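Long-range contacts in RagA protein (Porphyromonas gingivalis, PDB 6SLN), which probably imports peptides across the outer membrane as a TonB-dependent receptor, here with a peptide bound: residues A[379-385]-A[979-983]; A[130-134]-A[972-976]; A[230-236]-A[967-971]. All blocks are in the same frame, centred on the assembly; numbering follows the deposited sequence.

Contact 1: residues A[379-385]-A[979-983]; sequences ADYFGKY and GKNQY
Asn-981 swings its CG away from its own backbone N (chi1 -171°), which carries the carboxamide across to the turn of residues 379-385, while Phe-382, with CG opposite its carbonyl carbon (chi1 -74°), drops its ring beside Tyr-983. The turn is a type II beta turn from Tyr-381 to Lys-384, closed by the bond from Lys-384 N to Tyr-381 O. Gly-383 occupies its third position with positive phi, the conformation in which glycine is the favoured residue. The N-H of Gly-383 makes the main bond of the contact, from Gly-383 N to Asn-981 O at 2.8 Å and 156°. Asn-981 ND2 answers with a weak, bent bond to Lys-384 O at 2.8 Å, so that backbone and side chain of one asparagine both hold the turn. Its OD1 accepts from Phe-392 N, so both ends of the amide have a partner, the ND2 one weak.

Beyond the Gly-383 bond, the rings of Phe-382 and Tyr-983 meet obliquely, Phe-382 CD2 lying 3.5 Å from Tyr-983 CD2. Tyr-983 CB lies over the face of the Phe-382 ring, 3.9 Å from its centroid, in a CH-pi contact, and CD2 follows over the same ring toward the rim. The Tyr-983 ring in turn receives Ala-379 CB at its edge, 3.8 Å from Tyr-983 CE2, an apolar methyl against the carbon edge of the ring. Tyr-983 OH bonds to Ala-340 N.

At Tyr-385, the ring crosses the aliphatic chain of Lys-980, and its hydroxyl pairs with Asp-875. The extended lysine carries NZ past Gly-383 to the bound peptide, where it is hydrogen-bonded to a side chain and to the backbone. The arrangement is a loop-loop junction at the peptide-binding site of a TonB-dependent receptor.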
loop_
_atom_site.group_PDB
_atom_site.type_symbol
_atom_site.label_atom_id
_atom_site.label_comp_id
_atom_site.label_asym_id
_atom_site.label_seq_id
_atom_site.Cartn_x
_atom_site.Cartn_y
_atom_site.Cartn_z
ATOM N N ALA A 379 -16.896 13.314 8.851
ATOM C CA ALA A 379 -17.562 12.659 9.959
ATOM C C ALA A 379 -18.451 11.587 9.349
ATOM O O ALA A 379 -19.377 11.893 8.588
ATOM C CB ALA A 379 -18.353 13.670 10.782
ATOM N N ASP A 380 -18.150 10.332 9.650
ATOM C CA ASP A 380 -18.675 9.228 8.869
ATOM C C ASP A 380 -19.649 8.372 9.660
ATOM O O ASP A 380 -19.714 7.160 9.467
ATOM C CB ASP A 380 -17.519 8.398 8.311
ATOM C CG ASP A 380 -16.860 9.074 7.117
ATOM O OD1 ASP A 380 -17.572 9.759 6.346
ATOM O OD2 ASP A 380 -15.632 8.946 6.965
ATOM N N TYR A 381 -20.418 8.990 10.548
ATOM C CA TYR A 381 -21.546 8.317 11.163
ATOM C C TYR A 381 -22.853 9.013 10.871
ATOM O O TYR A 381 -23.916 8.389 11.008
ATOM C CB TYR A 381 -21.347 8.199 12.681
ATOM C CG TYR A 381 -20.328 7.142 13.035
ATOM C CD1 TYR A 381 -20.407 5.872 12.486
ATOM C CD2 TYR A 381 -19.274 7.417 13.889
ATOM C CE1 TYR A 381 -19.489 4.905 12.797
ATOM C CE2 TYR A 381 -18.341 6.453 14.201
ATOM C CZ TYR A 381 -18.453 5.197 13.651
ATOM O OH TYR A 381 -17.529 4.226 13.948
ATOM N N PHE A 382 -22.795 10.264 10.430
ATOM C CA PHE A 382 -23.990 11.023 10.129
ATOM C C PHE A 382 -24.788 10.361 9.014
ATOM O O PHE A 382 -24.249 9.650 8.161
ATOM C CB PHE A 382 -23.614 12.458 9.767
ATOM C CG PHE A 382 -23.201 13.280 10.972
ATOM C CD1 PHE A 382 -24.142 13.979 11.689
ATOM C CD2 PHE A 382 -21.887 13.315 11.385
ATOM C CE1 PHE A 382 -23.781 14.716 12.783
ATOM C CE2 PHE A 382 -21.520 14.037 12.483
ATOM C CZ PHE A 382 -22.473 14.740 13.186
ATOM N N GLY A 383 -26.101 10.573 9.051
ATOM C CA GLY A 383 -26.985 9.890 8.143
ATOM C C GLY A 383 -27.285 8.462 8.513
ATOM O O GLY A 383 -28.229 7.894 7.972
ATOM N N LYS A 384 -26.520 7.856 9.404
ATOM C CA LYS A 384 -26.863 6.563 9.979
ATOM C C LYS A 384 -27.314 6.749 11.430
ATOM O O LYS A 384 -27.133 7.813 12.039
ATOM C CB LYS A 384 -25.677 5.600 9.872
ATOM C CG LYS A 384 -25.489 5.072 8.478
ATOM C CD LYS A 384 -24.270 4.178 8.340
ATOM C CE LYS A 384 -22.989 4.973 8.458
ATOM N NZ LYS A 384 -21.796 4.072 8.508
ATOM N N TYR A 385 -27.946 5.707 11.969
ATOM C CA TYR A 385 -28.652 5.780 13.249
ATOM C C TYR A 385 -27.870 4.942 14.252
ATOM O O TYR A 385 -28.082 3.735 14.386
ATOM C CB TYR A 385 -30.118 5.308 13.141
ATOM C CG TYR A 385 -31.028 6.393 12.659
ATOM C CD1 TYR A 385 -31.377 7.456 13.481
ATOM C CD2 TYR A 385 -31.525 6.375 11.368
ATOM C CE1 TYR A 385 -32.218 8.466 13.021
ATOM C CE2 TYR A 385 -32.367 7.379 10.899
ATOM C CZ TYR A 385 -32.708 8.416 11.721
ATOM O OH TYR A 385 -33.531 9.398 11.232
ATOM N N GLY A 979 -34.731 13.044 5.478
ATOM C CA GLY A 979 -33.770 13.632 6.393
ATOM C C GLY A 979 -33.594 12.678 7.552
ATOM O O GLY A 979 -34.572 12.214 8.137
ATOM N N LYS A 980 -32.344 12.328 7.847
ATOM C CA LYS A 980 -32.085 11.398 8.937
ATOM C C LYS A 980 -30.676 11.621 9.462
ATOM O O LYS A 980 -29.733 11.708 8.671
ATOM C CB LYS A 980 -32.268 9.949 8.474
ATOM C CG LYS A 980 -31.518 9.619 7.197
ATOM C CD LYS A 980 -31.389 8.124 6.980
ATOM C CE LYS A 980 -30.486 7.833 5.759
ATOM N NZ LYS A 980 -30.773 6.514 5.083
ATOM N N ASN A 981 -30.547 11.686 10.792
ATOM C CA ASN A 981 -29.316 12.042 11.487
ATOM C C ASN A 981 -28.490 13.047 10.689
ATOM O O ASN A 981 -27.352 12.760 10.288
ATOM C CB ASN A 981 -28.484 10.795 11.814
ATOM C CG ASN A 981 -27.303 11.115 12.740
ATOM O OD1 ASN A 981 -27.402 11.973 13.626
ATOM N ND2 ASN A 981 -26.182 10.448 12.519
ATOM N N GLN A 982 -29.054 14.226 10.451
ATOM C CA GLN A 982 -28.395 15.201 9.601
ATOM C C GLN A 982 -27.125 15.736 10.247
ATOM O O GLN A 982 -27.069 15.970 11.458
ATOM C CB GLN A 982 -29.341 16.354 9.289
ATOM C CG GLN A 982 -30.702 15.927 8.790
ATOM C CD GLN A 982 -31.681 17.091 8.794
ATOM O OE1 GLN A 982 -31.816 17.801 9.798
ATOM N NE2 GLN A 982 -32.361 17.301 7.671
ATOM N N TYR A 983 -26.088 15.890 9.430
ATOM C CA TYR A 983 -25.010 16.819 9.730
ATOM C C TYR A 983 -25.497 18.162 9.195
ATOM O O TYR A 983 -25.392 18.422 7.993
ATOM C CB TYR A 983 -23.686 16.374 9.083
ATOM C CG TYR A 983 -22.455 17.079 9.623
ATOM C CD1 TYR A 983 -22.463 18.457 9.866
ATOM C CD2 TYR A 983 -21.292 16.374 9.894
ATOM C CE1 TYR A 983 -21.350 19.113 10.362
ATOM C CE2 TYR A 983 -20.161 17.027 10.411
ATOM C CZ TYR A 983 -20.198 18.403 10.643
ATOM O OH TYR A 983 -19.096 19.076 11.146
#

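Contact 2: residues A[130-134]-A[972-976]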
loop_
_atom_site.group_PDB
_atom_site.type_symbol
_atom_site.label_atom_id
_atom_site.label_comp_id
_atom_site.label_asym_id
_atom_site.label_seq_id
_atom_site.Cartn_x
_atom_site.Cartn_y
_atom_site.Cartn_z
ATOM N N GLN A 130 -30.257 24.342 -9.706
ATOM C CA GLN A 130 -30.706 23.960 -8.364
ATOM C C GLN A 130 -29.520 23.431 -7.559
ATOM O O GLN A 130 -29.084 22.289 -7.744
ATOM C CB GLN A 130 -31.837 22.934 -8.421
ATOM C CG GLN A 130 -32.768 23.005 -7.207
ATOM C CD GLN A 130 -33.739 21.834 -7.083
ATOM O OE1 GLN A 130 -34.950 22.036 -6.958
ATOM N NE2 GLN A 130 -33.213 20.610 -7.095
ATOM N N VAL A 131 -29.032 24.263 -6.634
ATOM C CA VAL A 131 -27.904 23.939 -5.764
ATOM C C VAL A 131 -28.433 23.447 -4.432
ATOM O O VAL A 131 -29.287 24.103 -3.826
ATOM C CB VAL A 131 -27.003 25.160 -5.529
ATOM C CG1 VAL A 131 -25.789 24.729 -4.725
ATOM C CG2 VAL A 131 -26.623 25.842 -6.850
ATOM N N MET A 132 -27.904 22.326 -3.947
ATOM C CA MET A 132 -28.213 21.886 -2.588
ATOM C C MET A 132 -27.054 21.069 -2.021
ATOM O O MET A 132 -26.516 20.184 -2.697
ATOM C CB MET A 132 -29.522 21.080 -2.542
ATOM C CG MET A 132 -30.779 21.943 -2.462
ATOM S SD MET A 132 -32.263 20.985 -2.178
ATOM C CE MET A 132 -32.543 20.277 -3.794
ATOM N N THR A 133 -26.659 21.392 -0.794
ATOM C CA THR A 133 -25.679 20.628 -0.031
ATOM C C THR A 133 -26.404 19.990 1.140
ATOM O O THR A 133 -26.993 20.697 1.966
ATOM C CB THR A 133 -24.547 21.523 0.469
ATOM O OG1 THR A 133 -24.232 22.501 -0.532
ATOM C CG2 THR A 133 -23.319 20.690 0.783
ATOM N N THR A 134 -26.385 18.665 1.199
ATOM C CA THR A 134 -27.206 17.929 2.147
ATOM C C THR A 134 -26.493 17.631 3.457
ATOM O O THR A 134 -27.057 16.932 4.307
ATOM C CB THR A 134 -27.675 16.621 1.511
ATOM O OG1 THR A 134 -26.563 15.977 0.883
ATOM C CG2 THR A 134 -28.753 16.891 0.447
ATOM N N PRO A 972 -33.729 21.783 6.684
ATOM C CA PRO A 972 -34.538 21.346 5.536
ATOM C C PRO A 972 -33.694 21.023 4.308
ATOM O O PRO A 972 -34.107 20.198 3.488
ATOM C CB PRO A 972 -35.494 22.529 5.300
ATOM C CG PRO A 972 -34.835 23.716 5.944
ATOM C CD PRO A 972 -33.957 23.192 7.044
ATOM N N GLU A 973 -32.503 21.613 4.174
ATOM C CA GLU A 973 -31.634 21.281 3.051
ATOM C C GLU A 973 -30.973 19.919 3.199
ATOM O O GLU A 973 -30.539 19.339 2.201
ATOM C CB GLU A 973 -30.554 22.351 2.883
ATOM C CG GLU A 973 -29.749 22.258 1.585
ATOM C CD GLU A 973 -28.852 23.468 1.385
ATOM O OE1 GLU A 973 -28.046 23.495 0.427
ATOM O OE2 GLU A 973 -28.958 24.407 2.197
ATOM N N ALA A 974 -30.888 19.387 4.409
ATOM C CA ALA A 974 -29.988 18.267 4.658
ATOM C C ALA A 974 -30.684 16.947 4.342
ATOM O O ALA A 974 -31.006 16.141 5.213
ATOM C CB ALA A 974 -29.476 18.303 6.092
ATOM N N GLY A 975 -30.878 16.715 3.065
ATOM C CA GLY A 975 -31.416 15.441 2.629
ATOM C C GLY A 975 -32.229 15.594 1.361
ATOM O O GLY A 975 -32.446 16.689 0.853
ATOM N N GLY A 976 -32.675 14.457 0.855
ATOM C CA GLY A 976 -33.458 14.498 -0.354
ATOM C C GLY A 976 -34.866 14.044 -0.080
ATOM O O GLY A 976 -35.792 14.859 0.052
#
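Glu-973 and Thr-133 supply the hydrogen bond of this contact. Thr-133 N-H donates to Glu-973 OE1, with 2.8 Å between Thr-133 N and Glu-973 OE1 and a nearly straight angle of 170°. It approaches from the anti side of the carboxylate, 24° out of its plane. The glutamate is long enough to do this because its chain is extended throughout, with CG turned away from the backbone N (chi1 -169°). Within its own segment a second bond, Gly-975 N to Glu-973 O at 2.8 Å, closes an inverse gamma turn centred on Ala-974. Gly-975 then adopts a positive phi, a backbone shape readily open to glycine.

Charge is the second element. Glu-973 OE2 forms a salt bridge with Arg-928 of strand 921-937, so this buried carboxylate is held at both oxygens, and the arginine would be expected to favour its ionised form. Thr-133 is fixed in turn by its other polar atoms, for OG1 is hydrogen-bonded to Asn-117 and O to Asn-985.

A CA-H...O contact joins Ala-974 CA to Thr-134 O. Van der Waals contacts complete the set. Thr-134 lays its methyl CG2 against the gamma turn, 3.5 Å from Glu-973 O and 3.4 Å from Gly-975 N. Met-132 brings CG within 4.2 Å of Glu-973 CG, apolar against the aliphatic part of the acid.

Strand 129-132 lies in the plug domain and residues 972-976 in the connection after strand 951-964 of the barrel, so this is a plug-to-barrel-loop contact, a feature of the TonB-dependent receptor fold.

Contact 3: residues A[230-236]-A[967-971]; sequences ILNTKPL and YKGFD
Asn-232 and Phe-970 come together where a turn leading into a weakly bonded helix runs past a loop, the CA atoms of Asn-232 and Phe-970 5.8 Å apart; further along, the CA atoms of Pro-235 and Gly-969 stand 6.0 Å apart. Residues 230-236 leave the end of strand 218-230 and turn into this short helix. Asn-232 lies ahead of that turn, and its OD1 accepts a weak capping bond from Lys-234 N. Pro-235 suits a place near the start of the helix, where the missing N-H costs no bond.

The other end of the same carboxamide works across the contact. ND2 of Asn-232 bonds Phe-970 O at 3.3 Å and 142°, from a position tilted out of the carbonyl plane. Asparagine therefore suits this place in two ways, since its oxygen accepts a weak capping bond while its N-H group ties down the loop of residues 967-971.

The Phe-970 ring is the apolar centre. Pro-235 CG sits squarely over one face, 3.7 Å from the centroid and 5° off the ring normal, a CH-pi contact suited to the compact, constrained pyrrolidine, whose C-H groups can point at the ring. Obliquely to the ring, Ile-230 CD1 comes to 3.9 Å from Phe-970 CD2, and Leu-236 CD1 lies 4.1 Å from Phe-970 CE2. Leu-231 CD1 meets Phe-970 O rather than the ring.

Thr-391 and Leu-395 of helix 390-396 also pack on Phe-970, and Leu-395 touches Pro-235 as well. With Leu-302 against Ile-230 and Leu-236, and Leu-231 reaching Arg-928, the contact lies against helices 390-396 and 301-305 and strand 921-937.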
loop_
_atom_site.group_PDB
_atom_site.type_symbol
_atom_site.label_atom_id
_atom_site.label_comp_id
_atom_site.label_asym_id
_atom_site.label_seq_id
_atom_site.Cartn_x
_atom_site.Cartn_y
_atom_site.Cartn_z
ATOM N N ILE A 230 -24.006 25.400 14.662
ATOM C CA ILE A 230 -25.176 24.665 14.176
ATOM C C ILE A 230 -26.343 25.644 14.036
ATOM O O ILE A 230 -26.606 26.451 14.936
ATOM C CB ILE A 230 -25.484 23.485 15.119
ATOM C CG1 ILE A 230 -26.514 22.527 14.537
ATOM C CG2 ILE A 230 -25.999 23.951 16.434
ATOM C CD1 ILE A 230 -26.903 21.435 15.532
ATOM N N LEU A 231 -27.005 25.637 12.873
ATOM C CA LEU A 231 -27.794 26.817 12.515
ATOM C C LEU A 231 -29.209 26.814 13.069
ATOM O O LEU A 231 -29.886 27.842 12.978
ATOM C CB LEU A 231 -27.861 27.016 10.988
ATOM C CG LEU A 231 -28.209 25.994 9.889
ATOM C CD1 LEU A 231 -29.562 25.279 10.026
ATOM C CD2 LEU A 231 -28.163 26.743 8.571
ATOM N N ASN A 232 -29.683 25.714 13.638
ATOM C CA ASN A 232 -31.038 25.708 14.161
ATOM C C ASN A 232 -31.088 24.784 15.367
ATOM O O ASN A 232 -30.552 23.672 15.309
ATOM C CB ASN A 232 -32.029 25.274 13.072
ATOM C CG ASN A 232 -33.402 24.980 13.614
ATOM O OD1 ASN A 232 -34.050 25.841 14.195
ATOM N ND2 ASN A 232 -33.865 23.759 13.402
ATOM N N THR A 233 -31.734 25.246 16.445
ATOM C CA THR A 233 -31.792 24.486 17.689
ATOM C C THR A 233 -33.207 24.064 18.063
ATOM O O THR A 233 -33.379 23.300 19.024
ATOM C CB THR A 233 -31.158 25.276 18.850
ATOM O OG1 THR A 233 -31.628 26.647 18.883
ATOM C CG2 THR A 233 -29.642 25.268 18.681
ATOM N N LYS A 234 -34.212 24.488 17.295
ATOM C CA LYS A 234 -35.608 24.181 17.599
ATOM C C LYS A 234 -35.905 22.712 17.885
ATOM O O LYS A 234 -36.734 22.453 18.775
ATOM C CB LYS A 234 -36.498 24.669 16.448
ATOM C CG LYS A 234 -36.818 26.150 16.508
ATOM C CD LYS A 234 -37.698 26.607 15.345
ATOM C CE LYS A 234 -39.186 26.563 15.719
ATOM N NZ LYS A 234 -40.031 27.202 14.674
ATOM N N PRO A 235 -35.329 21.723 17.186
ATOM C CA PRO A 235 -35.664 20.327 17.512
ATOM C C PRO A 235 -35.419 19.988 18.959
ATOM O O PRO A 235 -36.014 19.034 19.473
ATOM C CB PRO A 235 -34.737 19.513 16.591
ATOM C CG PRO A 235 -34.486 20.390 15.448
ATOM C CD PRO A 235 -34.449 21.794 16.000
ATOM N N LEU A 236 -34.545 20.726 19.633
ATOM C CA LEU A 236 -34.263 20.423 21.029
ATOM C C LEU A 236 -35.378 20.891 21.959
ATOM O O LEU A 236 -35.609 20.256 22.992
ATOM C CB LEU A 236 -32.924 21.039 21.428
ATOM C CG LEU A 236 -31.783 20.267 20.774
ATOM C CD1 LEU A 236 -30.904 21.164 19.910
ATOM C CD2 LEU A 236 -30.991 19.571 21.835
ATOM N N TYR A 967 -39.845 22.941 8.560
ATOM C CA TYR A 967 -39.292 21.607 8.748
ATOM C C TYR A 967 -38.902 21.401 10.207
ATOM O O TYR A 967 -38.084 22.146 10.745
ATOM C CB TYR A 967 -38.081 21.394 7.848
ATOM C CG TYR A 967 -37.628 19.962 7.872
ATOM C CD1 TYR A 967 -38.470 18.962 7.429
ATOM C CD2 TYR A 967 -36.378 19.596 8.359
ATOM C CE1 TYR A 967 -38.085 17.635 7.445
ATOM C CE2 TYR A 967 -35.981 18.254 8.384
ATOM C CZ TYR A 967 -36.848 17.277 7.926
ATOM O OH TYR A 967 -36.497 15.943 7.931
ATOM N N LYS A 968 -39.462 20.376 10.835
ATOM C CA LYS A 968 -39.254 20.117 12.256
ATOM C C LYS A 968 -37.965 19.361 12.546
ATOM O O LYS A 968 -37.741 18.973 13.701
ATOM C CB LYS A 968 -40.452 19.347 12.835
ATOM C CG LYS A 968 -41.793 20.084 12.712
ATOM C CD LYS A 968 -42.969 19.122 12.561
ATOM C CE LYS A 968 -43.975 19.616 11.490
ATOM N NZ LYS A 968 -43.383 19.942 10.113
ATOM N N GLY A 969 -37.113 19.141 11.545
ATOM C CA GLY A 969 -35.749 18.710 11.773
ATOM C C GLY A 969 -34.757 19.868 11.729
ATOM O O GLY A 969 -35.115 21.042 11.609
ATOM N N PHE A 970 -33.477 19.521 11.803
ATOM C CA PHE A 970 -32.467 20.560 11.971
ATOM C C PHE A 970 -32.306 21.394 10.705
ATOM O O PHE A 970 -32.265 22.629 10.759
ATOM C CB PHE A 970 -31.133 19.932 12.367
ATOM C CG PHE A 970 -31.085 19.460 13.793
ATOM C CD1 PHE A 970 -31.548 18.196 14.133
ATOM C CD2 PHE A 970 -30.556 20.280 14.795
ATOM C CE1 PHE A 970 -31.482 17.754 15.451
ATOM C CE2 PHE A 970 -30.490 19.848 16.100
ATOM C CZ PHE A 970 -30.960 18.583 16.430
ATOM N N ASP A 971 -32.206 20.741 9.565
ATOM C CA ASP A 971 -31.918 21.450 8.323
ATOM C C ASP A 971 -32.827 20.944 7.204
ATOM O O ASP A 971 -32.715 19.775 6.791
ATOM C CB ASP A 971 -30.436 21.282 7.949
ATOM C CG ASP A 971 -30.015 22.167 6.781
ATOM O OD1 ASP A 971 -30.872 22.916 6.236
ATOM O OD2 ASP A 971 -28.818 22.106 6.397
#

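How the contacts relate
The centres of the three contacts lie about 14 Å from one another. Their second segments, 967-971, 972-976 and 979-983, follow in that order within the chain between barrel strands 951-964 and 986-996, whereas the first segments come from the plug (130-134), the end of strand 218-230 (230-236) and the loop before helix 390-396 (379-385). Contact 3 is nested inside the loop closed by contact 2, and contact 1 crosses both. Gln-982 of contact 1 joins them, with NE2 probably bonded to Ala-974 O of contact 2 and OE1 to Asp-971 N of contact 3. The single connection between strands 951-964 and 986-996 thus links plug, barrel and peptide site.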